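PDB 1VLP: nicotinate phosphoribosyltransferase from Saccharomyces cerevisiae, which catalyses the first step of NAD biosynthesis from nicotinic acid, the ATP-dependent formation of nicotinate ribonucleotide from nicotinate and phosphoribosyl diphosphate. Local coordinates for residues A[20-25]-A[82-87]; A[206-211]-A[220-225]. One frame throughout, in Å; residues are numbered along the deposited sequence.

In the fold
Interaction 1 (20-25 with 82-87) and interaction 2 (206-211 with 220-225) belong to different parts of the enzyme. The first is a contact within the N-terminal domain, between the turn that leads into helix 26-38 and helix 79-88. The second packs a helix on an outermost strand of the six-stranded parallel sheet, in the NAPRTase family region, which belongs to the TIM-barrel clan. Their centres lie 20 Å apart and their nearest atoms about 7 Å, without touching. Helix 228-234 borders both. Neither contact is the nicotinate site itself: the side chain of Leu85 is about 12 Å from that of Tyr27, and the side chain of Ile207 about 9 Å from that of Phe189, both inferred nicotinate-binding residues.

Interaction 1 (A[20-25]-A[82-87]); sequences SLLDTD and IEYLKQ
A single leucine, Leu22, carries the whole loop side of this contact, reaching from a turn to two successive residues of helix 79-88. Its two methyl groups divide the work. CD2 of Leu22 meets CD2 of Leu85 at 3.8 Å, and the same Leu22 CD2 lies 4.1 Å from CG of Leu85; the two side chains lie alongside each other, pointing in opposite senses. The other methyl, CD1 of Leu22, lies 4.3 Å from CD2 of Tyr84, obliquely to the ring, a looser contact. Both leucines carry CG opposite the carbonyl carbon (chi1 -61° in Leu22, -69° in Leu85), and each extends its branched end into the gap between two backbones whose nearest CA atoms, those of Leu22 and Leu85, are 9.1 Å apart. The loop holds its leucine out on a type I beta turn from Ser20 to Asp23, overlaid by an ST turn: the N-H of Leu22 donates a hydrogen bond to OG of Ser20, N to OG 2.9 Å, with an N-H...O angle of 151°. Serine suits the first position because its short hydroxyl can curl back to the chain, and here OG is also hydrogen-bonded to Glu81, just ahead of the helical segment, which adds a polar tie beside the apolar one. Leu85 is buried and packs further on Ile100 of helix 94-101. Tyr84, partly exposed, rests its side chain on Ile228, Ala231 and Lys232 of helix 228-234; a tyrosine fits such a border, offering a broad apolar ring with a polar hydroxyl at its end.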
loop_
_atom_site.group_PDB
_atom_site.type_symbol
_atom_site.label_atom_id
_atom_site.label_comp_id
_atom_site.label_asym_id
_atom_site.label_seq_id
_atom_site.Cartn_x
_atom_site.Cartn_y
_atom_site.Cartn_z
ATOM N N SER A 20 -5.652 -13.786 9.285
ATOM C CA SER A 20 -6.915 -13.198 8.794
ATOM C C SER A 20 -6.709 -12.591 7.420
ATOM O O SER A 20 -5.642 -12.059 7.122
ATOM C CB SER A 20 -7.415 -12.132 9.802
ATOM O OG SER A 20 -8.547 -11.409 9.293
ATOM N N LEU A 21 -7.738 -12.665 6.589
ATOM C CA LEU A 21 -7.728 -11.911 5.340
ATOM C C LEU A 21 -7.829 -10.388 5.564
ATOM O O LEU A 21 -7.593 -9.607 4.642
ATOM C CB LEU A 21 -8.833 -12.427 4.465
ATOM C CG LEU A 21 -8.558 -13.865 3.931
ATOM C CD1 LEU A 21 -9.770 -14.480 3.445
ATOM C CD2 LEU A 21 -7.533 -13.841 2.839
ATOM N N LEU A 22 -8.164 -9.968 6.787
ATOM C CA LEU A 22 -8.041 -8.540 7.197
ATOM C C LEU A 22 -6.641 -8.063 7.656
ATOM O O LEU A 22 -6.458 -6.847 7.939
ATOM C CB LEU A 22 -9.026 -8.261 8.342
ATOM C CG LEU A 22 -10.557 -8.435 8.116
ATOM C CD1 LEU A 22 -11.356 -7.822 9.244
ATOM C CD2 LEU A 22 -10.966 -7.894 6.807
ATOM N N ASP A 23 -5.661 -8.982 7.765
ATOM C CA ASP A 23 -4.282 -8.616 8.052
ATOM C C ASP A 23 -3.645 -8.162 6.734
ATOM O O ASP A 23 -2.868 -8.894 6.072
ATOM C CB ASP A 23 -3.507 -9.754 8.707
ATOM C CG ASP A 23 -2.069 -9.338 9.071
ATOM O OD1 ASP A 23 -1.736 -8.100 8.973
ATOM O OD2 ASP A 23 -1.253 -10.237 9.437
ATOM N N THR A 24 -4.093 -7.005 6.280
ATOM C CA THR A 24 -3.707 -6.457 4.983
ATOM C C THR A 24 -4.056 -4.965 4.983
ATOM O O THR A 24 -4.748 -4.476 5.894
ATOM C CB THR A 24 -4.446 -7.149 3.776
ATOM O OG1 THR A 24 -3.784 -6.806 2.553
ATOM C CG2 THR A 24 -5.860 -6.723 3.660
ATOM N N ASP A 25 -3.626 -4.274 3.937
ATOM C CA ASP A 25 -3.965 -2.859 3.763
ATOM C C ASP A 25 -5.403 -2.698 3.219
ATOM O O ASP A 25 -5.781 -3.445 2.299
ATOM C CB ASP A 25 -2.974 -2.171 2.814
ATOM C CG ASP A 25 -1.511 -2.153 3.362
ATOM O OD1 ASP A 25 -1.283 -1.624 4.456
ATOM O OD2 ASP A 25 -0.622 -2.708 2.707
ATOM N N ILE A 82 -16.689 -10.062 8.296
ATOM C CA ILE A 82 -17.595 -9.518 7.283
ATOM C C ILE A 82 -18.458 -8.394 7.909
ATOM O O ILE A 82 -18.692 -7.337 7.303
ATOM C CB ILE A 82 -18.459 -10.620 6.696
ATOM C CG1 ILE A 82 -17.610 -11.605 5.869
ATOM C CG2 ILE A 82 -19.661 -10.032 5.913
ATOM C CD1 ILE A 82 -17.196 -11.135 4.589
ATOM N N GLU A 83 -18.924 -8.622 9.120
ATOM C CA GLU A 83 -19.643 -7.560 9.828
ATOM C C GLU A 83 -18.785 -6.291 9.944
ATOM O O GLU A 83 -19.301 -5.189 9.754
ATOM C CB GLU A 83 -20.109 -8.000 11.198
ATOM C CG GLU A 83 -21.036 -6.933 11.866
ATOM C CD GLU A 83 -22.087 -6.297 10.890
ATOM O OE1 GLU A 83 -22.928 -7.087 10.344
ATOM O OE2 GLU A 83 -22.044 -5.023 10.681
ATOM N N TYR A 84 -17.513 -6.453 10.305
ATOM C CA TYR A 84 -16.601 -5.319 10.425
ATOM C C TYR A 84 -16.486 -4.555 9.109
ATOM O O TYR A 84 -16.534 -3.314 9.097
ATOM C CB TYR A 84 -15.226 -5.726 10.939
ATOM C CG TYR A 84 -14.332 -4.548 11.222
ATOM C CD1 TYR A 84 -14.514 -3.792 12.377
ATOM C CD2 TYR A 84 -13.298 -4.184 10.353
ATOM C CE1 TYR A 84 -13.690 -2.733 12.686
ATOM C CE2 TYR A 84 -12.503 -3.086 10.630
ATOM C CZ TYR A 84 -12.707 -2.348 11.789
ATOM O OH TYR A 84 -11.889 -1.267 12.103
ATOM N N LEU A 85 -16.379 -5.283 8.006
ATOM C CA LEU A 85 -16.262 -4.652 6.698
ATOM C C LEU A 85 -17.550 -3.869 6.353
ATOM O O LEU A 85 -17.481 -2.746 5.840
ATOM C CB LEU A 85 -15.946 -5.689 5.603
ATOM C CG LEU A 85 -14.576 -6.372 5.607
ATOM C CD1 LEU A 85 -14.510 -7.485 4.574
ATOM C CD2 LEU A 85 -13.442 -5.349 5.419
ATOM N N LYS A 86 -18.718 -4.446 6.640
ATOM C CA LYS A 86 -19.971 -3.798 6.320
ATOM C C LYS A 86 -20.123 -2.497 7.146
ATOM O O LYS A 86 -20.648 -1.499 6.656
ATOM C CB LYS A 86 -21.124 -4.752 6.571
ATOM C CG LYS A 86 -21.163 -5.930 5.550
ATOM C CD LYS A 86 -22.056 -7.053 6.018
ATOM C CE LYS A 86 -23.479 -6.658 6.013
ATOM N NZ LYS A 86 -24.339 -7.827 6.441
ATOM N N GLN A 87 -19.684 -2.523 8.398
ATOM C CA GLN A 87 -19.753 -1.362 9.274
ATOM C C GLN A 87 -18.802 -0.217 8.891
ATOM O O GLN A 87 -19.236 0.945 8.804
ATOM C CB GLN A 87 -19.503 -1.776 10.741
ATOM C CG GLN A 87 -19.618 -0.609 11.762
ATOM C CD GLN A 87 -20.984 0.176 11.731
ATOM O OE1 GLN A 87 -21.021 1.395 11.997
ATOM N NE2 GLN A 87 -22.092 -0.523 11.440
#

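Interaction 2 (A[206-211]-A[220-225]); sequences GIMKAV and SLLLGT
Leu222, at the start of strand 222-225, pushes its side chain among Ile207, Met208 and Val211 of helix 197-213, lying roughly perpendicular to all three. One methyl does most of the touching: CD2 of Leu222 is 3.8 Å from SE of Met208, a selenomethionine, and 3.8 Å from CG2 of Val211. CG2 of Ile207 lies 3.9 Å from both CD1 and CD2 of Leu222, spanning the fork of the leucine. With CG swung opposite its own backbone N (chi1 175°), Leu222 reaches out to the helix. Ile207 and Val211, one turn apart, are buried and present stiff beta-branched surfaces. Met208 forms the more open side, partly exposed though its touch is as close; its long, flexible chain is bent at chi2 and chi3, which brings selenium to CD2 of Leu222. Strand 186-188, helix 197-213 and the neighbouring parallel strand 222-225 form a beta-alpha-beta crossover, whose helix here packs on its second strand. Segments 206-211 and 222-225 run nearly antiparallel (157°), the closest approach of their axes being 11.1 Å. Since every atom meeting across the contact is apolar, its cohesion rests on van der Waals packing and the burial of apolar surface rather than on directional bonds.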
loop_
_atom_site.group_PDB
_atom_site.type_symbol
_atom_site.label_atom_id
_atom_site.label_comp_id
_atom_site.label_asym_id
_atom_site.label_seq_id
_atom_site.Cartn_x
_atom_site.Cartn_y
_atom_site.Cartn_z
ATOM N N GLY A 206 2.279 1.659 20.888
ATOM C CA GLY A 206 2.943 2.966 21.155
ATOM C C GLY A 206 2.159 4.167 20.728
ATOM O O GLY A 206 2.002 5.155 21.473
ATOM N N ILE A 207 1.581 4.042 19.554
ATOM C CA ILE A 207 0.731 5.093 18.971
ATOM C C ILE A 207 -0.473 5.286 19.901
ATOM O O ILE A 207 -0.780 6.419 20.301
ATOM C CB ILE A 207 0.314 4.765 17.513
ATOM C CG1 ILE A 207 1.529 4.854 16.554
ATOM C CG2 ILE A 207 -0.839 5.717 17.036
ATOM C CD1 ILE A 207 1.331 4.215 15.200
HETATM N N MSE A 208 -1.144 4.199 20.275
HETATM C CA MSE A 208 -2.347 4.337 21.091
HETATM C C MSE A 208 -1.971 4.894 22.475
HETATM O O MSE A 208 -2.736 5.625 23.060
HETATM C CB MSE A 208 -3.071 3.009 21.254
HETATM C CG MSE A 208 -3.602 2.417 19.944
HETATM SE SE MSE A 208 -4.442 3.703 18.746
HETATM C CE MSE A 208 -6.029 4.177 19.904
ATOM N N LYS A 209 -0.793 4.557 22.978
ATOM C CA LYS A 209 -0.334 5.072 24.283
ATOM C C LYS A 209 -0.174 6.576 24.162
ATOM O O LYS A 209 -0.515 7.319 25.065
ATOM C CB LYS A 209 0.999 4.434 24.721
ATOM C CG LYS A 209 1.427 4.902 26.107
ATOM C CD LYS A 209 2.698 4.244 26.658
ATOM C CE LYS A 209 3.120 4.909 28.040
ATOM N NZ LYS A 209 2.466 4.339 29.224
ATOM N N ALA A 210 0.366 7.023 23.033
ATOM C CA ALA A 210 0.440 8.440 22.701
ATOM C C ALA A 210 -0.957 9.121 22.618
ATOM O O ALA A 210 -1.178 10.202 23.183
ATOM C CB ALA A 210 1.228 8.628 21.399
ATOM N N VAL A 211 -1.879 8.515 21.874
ATOM C CA VAL A 211 -3.223 9.047 21.765
ATOM C C VAL A 211 -3.825 9.278 23.176
ATOM O O VAL A 211 -4.374 10.340 23.481
ATOM C CB VAL A 211 -4.122 8.116 20.948
ATOM C CG1 VAL A 211 -5.571 8.596 21.012
ATOM C CG2 VAL A 211 -3.663 8.044 19.469
ATOM N N SER A 220 -8.512 12.882 17.239
ATOM C CA SER A 220 -8.845 13.375 15.915
ATOM C C SER A 220 -7.635 13.566 14.986
ATOM O O SER A 220 -7.808 13.816 13.790
ATOM C CB SER A 220 -9.664 14.669 15.982
ATOM O OG SER A 220 -8.929 15.744 16.508
ATOM N N LEU A 221 -6.428 13.513 15.531
ATOM C CA LEU A 221 -5.225 13.601 14.709
ATOM C C LEU A 221 -4.816 12.221 14.131
ATOM O O LEU A 221 -4.232 12.136 13.052
ATOM C CB LEU A 221 -4.079 14.209 15.545
ATOM C CG LEU A 221 -4.367 15.613 16.115
ATOM C CD1 LEU A 221 -3.227 16.116 16.938
ATOM C CD2 LEU A 221 -4.694 16.623 15.031
ATOM N N LEU A 222 -5.064 11.160 14.891
ATOM C CA LEU A 222 -4.811 9.814 14.406
ATOM C C LEU A 222 -6.012 9.420 13.506
ATOM O O LEU A 222 -7.146 9.223 13.973
ATOM C CB LEU A 222 -4.625 8.833 15.562
ATOM C CG LEU A 222 -4.482 7.403 15.066
ATOM C CD1 LEU A 222 -3.174 7.236 14.240
ATOM C CD2 LEU A 222 -4.525 6.424 16.166
ATOM N N LEU A 223 -5.746 9.373 12.224
ATOM C CA LEU A 223 -6.761 9.024 11.257
ATOM C C LEU A 223 -7.119 7.564 11.387
ATOM O O LEU A 223 -8.285 7.170 11.186
ATOM C CB LEU A 223 -6.281 9.316 9.840
ATOM C CG LEU A 223 -5.994 10.804 9.628
ATOM C CD1 LEU A 223 -5.435 11.025 8.213
ATOM C CD2 LEU A 223 -7.209 11.639 9.891
ATOM N N GLY A 224 -6.093 6.773 11.673
ATOM C CA GLY A 224 -6.206 5.309 11.817
ATOM C C GLY A 224 -5.024 4.554 11.287
ATOM O O GLY A 224 -3.861 5.001 11.367
ATOM N N THR A 225 -5.306 3.359 10.755
ATOM C CA THR A 225 -4.278 2.495 10.166
ATOM C C THR A 225 -4.810 1.903 8.887
ATOM O O THR A 225 -6.018 1.618 8.754
ATOM C CB THR A 225 -3.782 1.360 11.124
ATOM O OG1 THR A 225 -2.881 0.468 10.439
ATOM C CG2 THR A 225 -4.901 0.639 11.744
#